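Local coordinates for protein putative dienelactone hydrolase (Klebsiella pneumoniae subsp. pneumoniae MGH 78578, PDB 3F67) that is a putative dienelactone hydrolase of the alpha/beta-hydrolase clan, probably cleaving ester or lactone bonds in a substrate not yet identified, at residues H115-G126 with N136-G147. Numbering follows the deposited sequence.
Sequences HRLLITGFCWGG and NPQLKAAVAWYG
Phe122 lays a corner of its ring over one face of the Trp145 indole, Phe122 CE1 standing 3.3 Å from Trp145 CE2. Paired in the ladder, both rise from the same face, and nearly equal chi1 angles (-58° and -57°, CG anti to the carbonyl carbon) point them the same way, the Phe122 ring inclined at 31° to the five-membered ring of Trp145. Thr120 fills the notch at the indole's edge: its OG1, in the indole plane, donates to Val143 O at 2.8 Å and receives a weak bond from Trp145 NE1. Gly121 N grips Val143 O too, as a rung of the parallel ladder joining 116-122 to 141-145.

On the reverse face, Ile119 CG2 sits in a hollow between Ala142 CB, 3.6 Å away, and both Leu139 methyls. Leu139 crosses Leu117 at about a right angle, its CD1 4.0 Å from Leu117 CG. Beyond Trp145, Gly126 and Gly147 meet backbone to backbone, CA to CA 4.0 Å with no side chain between, beside Cys123, probable elbow nucleophile of a triad with His212 and Asp180. Helix 124-133 makes the beta-alpha-beta crossover and covers Ile119 and Ala142; helix 224-238 covers Thr120 and Val143, while strands 32-38 and 172-177 flank the pair.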
# COMPACT_ATOMS: atom_id res chain seq x y z
N HIS A 115 -7.71 -12.44 11.54
CA HIS A 115 -6.40 -12.87 12.01
C HIS A 115 -5.36 -13.00 10.90
O HIS A 115 -4.24 -13.46 11.15
CB HIS A 115 -6.51 -14.17 12.82
CG HIS A 115 -7.31 -14.00 14.08
ND1 HIS A 115 -6.93 -13.16 15.10
CD2 HIS A 115 -8.47 -14.58 14.48
CE1 HIS A 115 -7.82 -13.23 16.08
NE2 HIS A 115 -8.76 -14.08 15.73
N ARG A 116 -5.74 -12.58 9.69
CA ARG A 116 -4.85 -12.76 8.51
C ARG A 116 -4.85 -11.47 7.69
O ARG A 116 -5.03 -11.45 6.45
CB ARG A 116 -5.33 -13.97 7.67
CG ARG A 116 -5.45 -15.24 8.51
CD ARG A 116 -5.89 -16.45 7.65
NE ARG A 116 -4.85 -16.77 6.63
CZ ARG A 116 -5.03 -17.64 5.64
NH1 ARG A 116 -6.20 -18.27 5.51
NH2 ARG A 116 -4.03 -17.89 4.76
N LEU A 117 -4.56 -10.38 8.38
CA LEU A 117 -4.55 -9.07 7.71
C LEU A 117 -3.18 -8.71 7.18
O LEU A 117 -2.19 -8.73 7.91
CB LEU A 117 -4.98 -7.96 8.69
CG LEU A 117 -5.21 -6.55 8.11
CD1 LEU A 117 -6.42 -6.45 7.14
CD2 LEU A 117 -5.34 -5.52 9.30
N LEU A 118 -3.17 -8.32 5.91
CA LEU A 118 -1.91 -8.00 5.17
C LEU A 118 -2.14 -6.67 4.43
O LEU A 118 -3.29 -6.27 4.19
CB LEU A 118 -1.63 -9.10 4.16
CG LEU A 118 -1.52 -10.51 4.73
CD1 LEU A 118 -1.59 -11.53 3.60
CD2 LEU A 118 -0.23 -10.66 5.54
N ILE A 119 -1.05 -5.99 4.03
CA ILE A 119 -1.24 -4.77 3.26
C ILE A 119 -0.09 -4.61 2.27
O ILE A 119 1.06 -4.97 2.56
CB ILE A 119 -1.34 -3.55 4.20
CG1 ILE A 119 -1.67 -2.27 3.42
CG2 ILE A 119 -0.06 -3.39 5.08
CD1 ILE A 119 -2.04 -1.06 4.42
N THR A 120 -0.41 -4.08 1.10
CA THR A 120 0.64 -3.67 0.16
C THR A 120 0.24 -2.33 -0.46
O THR A 120 -0.96 -2.02 -0.58
CB THR A 120 0.89 -4.76 -0.92
OG1 THR A 120 2.11 -4.46 -1.62
CG2 THR A 120 -0.29 -4.88 -1.94
N GLY A 121 1.22 -1.55 -0.85
CA GLY A 121 0.87 -0.22 -1.38
C GLY A 121 2.00 0.31 -2.24
O GLY A 121 3.14 -0.12 -2.10
N PHE A 122 1.66 1.25 -3.13
CA PHE A 122 2.59 1.67 -4.19
C PHE A 122 2.75 3.17 -4.16
O PHE A 122 1.77 3.88 -4.09
CB PHE A 122 2.02 1.25 -5.57
CG PHE A 122 1.79 -0.22 -5.67
CD1 PHE A 122 2.78 -1.06 -6.18
CD2 PHE A 122 0.59 -0.77 -5.18
CE1 PHE A 122 2.58 -2.50 -6.21
CE2 PHE A 122 0.39 -2.16 -5.16
CZ PHE A 122 1.38 -3.01 -5.68
N CYS A 123 4.00 3.62 -4.21
CA CYS A 123 4.29 5.03 -4.37
C CYS A 123 3.80 5.79 -3.13
O CYS A 123 4.26 5.49 -2.01
CB CYS A 123 3.66 5.52 -5.67
SG CYS A 123 4.32 7.05 -6.02
N TRP A 124 2.86 6.74 -3.29
CA TRP A 124 2.20 7.38 -2.11
C TRP A 124 1.73 6.29 -1.11
O TRP A 124 1.92 6.39 0.13
CB TRP A 124 1.00 8.24 -2.58
CG TRP A 124 0.24 8.88 -1.46
CD1 TRP A 124 0.51 10.11 -0.87
CD2 TRP A 124 -0.88 8.34 -0.79
NE1 TRP A 124 -0.42 10.36 0.14
CE2 TRP A 124 -1.30 9.30 0.18
CE3 TRP A 124 -1.64 7.16 -0.97
CZ2 TRP A 124 -2.41 9.08 1.01
CZ3 TRP A 124 -2.76 6.94 -0.13
CH2 TRP A 124 -3.12 7.89 0.84
N GLY A 125 1.15 5.24 -1.68
CA GLY A 125 0.64 4.10 -0.92
C GLY A 125 1.70 3.24 -0.23
O GLY A 125 1.40 2.59 0.78
N GLY A 126 2.92 3.28 -0.76
CA GLY A 126 4.04 2.55 -0.16
C GLY A 126 4.49 3.27 1.09
O GLY A 126 4.86 2.61 2.06
N ASN A 136 -1.33 -0.45 13.25
CA ASN A 136 -2.30 -1.53 13.56
C ASN A 136 -1.56 -2.74 14.12
O ASN A 136 -0.90 -3.45 13.37
CB ASN A 136 -3.16 -1.92 12.31
CG ASN A 136 -4.22 -2.97 12.65
OD1 ASN A 136 -4.19 -3.54 13.75
ND2 ASN A 136 -5.20 -3.19 11.74
N PRO A 137 -1.70 -3.00 15.43
CA PRO A 137 -0.92 -4.11 16.01
C PRO A 137 -1.37 -5.50 15.51
O PRO A 137 -0.64 -6.48 15.69
CB PRO A 137 -1.18 -3.98 17.52
CG PRO A 137 -2.40 -3.23 17.65
CD PRO A 137 -2.54 -2.33 16.43
N GLN A 138 -2.57 -5.55 14.92
CA GLN A 138 -3.16 -6.79 14.39
C GLN A 138 -2.55 -7.16 13.03
O GLN A 138 -2.63 -8.30 12.60
CB GLN A 138 -4.70 -6.67 14.23
CG GLN A 138 -5.62 -6.87 15.48
CD GLN A 138 -7.15 -6.77 15.15
OE1 GLN A 138 -7.77 -7.71 14.64
NE2 GLN A 138 -7.75 -5.62 15.46
N LEU A 139 -1.92 -6.19 12.35
CA LEU A 139 -1.41 -6.41 10.99
C LEU A 139 -0.36 -7.54 11.01
O LEU A 139 0.49 -7.56 11.89
CB LEU A 139 -0.82 -5.11 10.43
CG LEU A 139 -0.28 -5.27 8.99
CD1 LEU A 139 -1.42 -5.36 7.98
CD2 LEU A 139 0.64 -4.02 8.74
N LYS A 140 -0.43 -8.49 10.07
CA LYS A 140 0.52 -9.61 10.08
C LYS A 140 1.77 -9.36 9.24
O LYS A 140 2.85 -9.84 9.60
CB LYS A 140 -0.16 -10.88 9.56
CG LYS A 140 -1.26 -11.37 10.53
CD LYS A 140 -0.63 -11.77 11.88
CE LYS A 140 -1.64 -12.49 12.77
NZ LYS A 140 -2.66 -11.55 13.30
N ALA A 141 1.63 -8.63 8.14
CA ALA A 141 2.80 -8.32 7.31
C ALA A 141 2.46 -7.24 6.31
O ALA A 141 1.26 -6.95 6.05
CB ALA A 141 3.29 -9.59 6.58
N ALA A 142 3.52 -6.62 5.75
CA ALA A 142 3.33 -5.47 4.85
C ALA A 142 4.41 -5.49 3.78
O ALA A 142 5.55 -5.90 4.03
CB ALA A 142 3.42 -4.12 5.63
N VAL A 143 4.03 -5.08 2.57
CA VAL A 143 4.97 -4.92 1.44
C VAL A 143 4.79 -3.52 0.86
O VAL A 143 3.72 -3.20 0.31
CB VAL A 143 4.78 -6.01 0.35
CG1 VAL A 143 5.78 -5.79 -0.84
CG2 VAL A 143 5.04 -7.43 1.02
N ALA A 144 5.85 -2.69 0.98
CA ALA A 144 5.78 -1.27 0.56
C ALA A 144 6.59 -1.16 -0.73
O ALA A 144 7.79 -1.53 -0.76
CB ALA A 144 6.39 -0.41 1.64
N TRP A 145 5.96 -0.66 -1.80
CA TRP A 145 6.69 -0.46 -3.04
C TRP A 145 7.01 1.02 -3.21
O TRP A 145 6.11 1.84 -3.29
CB TRP A 145 5.86 -0.87 -4.24
CG TRP A 145 5.35 -2.31 -4.24
CD1 TRP A 145 4.41 -2.87 -3.38
CD2 TRP A 145 5.67 -3.33 -5.22
NE1 TRP A 145 4.16 -4.18 -3.77
CE2 TRP A 145 4.89 -4.47 -4.90
CE3 TRP A 145 6.53 -3.37 -6.34
CZ2 TRP A 145 4.96 -5.70 -5.67
CZ3 TRP A 145 6.58 -4.54 -7.15
CH2 TRP A 145 5.79 -5.69 -6.79
N TYR A 146 8.31 1.31 -3.27
CA TYR A 146 8.87 2.66 -3.53
C TYR A 146 8.04 3.77 -2.88
O TYR A 146 7.54 4.69 -3.58
CB TYR A 146 9.06 2.89 -5.04
CG TYR A 146 8.08 2.18 -5.97
CD1 TYR A 146 6.84 2.75 -6.29
CD2 TYR A 146 8.43 0.98 -6.58
CE1 TYR A 146 5.96 2.13 -7.16
CE2 TYR A 146 7.56 0.36 -7.49
CZ TYR A 146 6.34 0.91 -7.75
OH TYR A 146 5.49 0.31 -8.62
N GLY A 147 7.92 3.69 -1.55
CA GLY A 147 7.30 4.72 -0.72
C GLY A 147 8.38 5.64 -0.14
O GLY A 147 9.39 5.15 0.40
O HOH W 1 -3.95 -13.08 15.23
O HOH W 2 -4.51 -10.07 11.42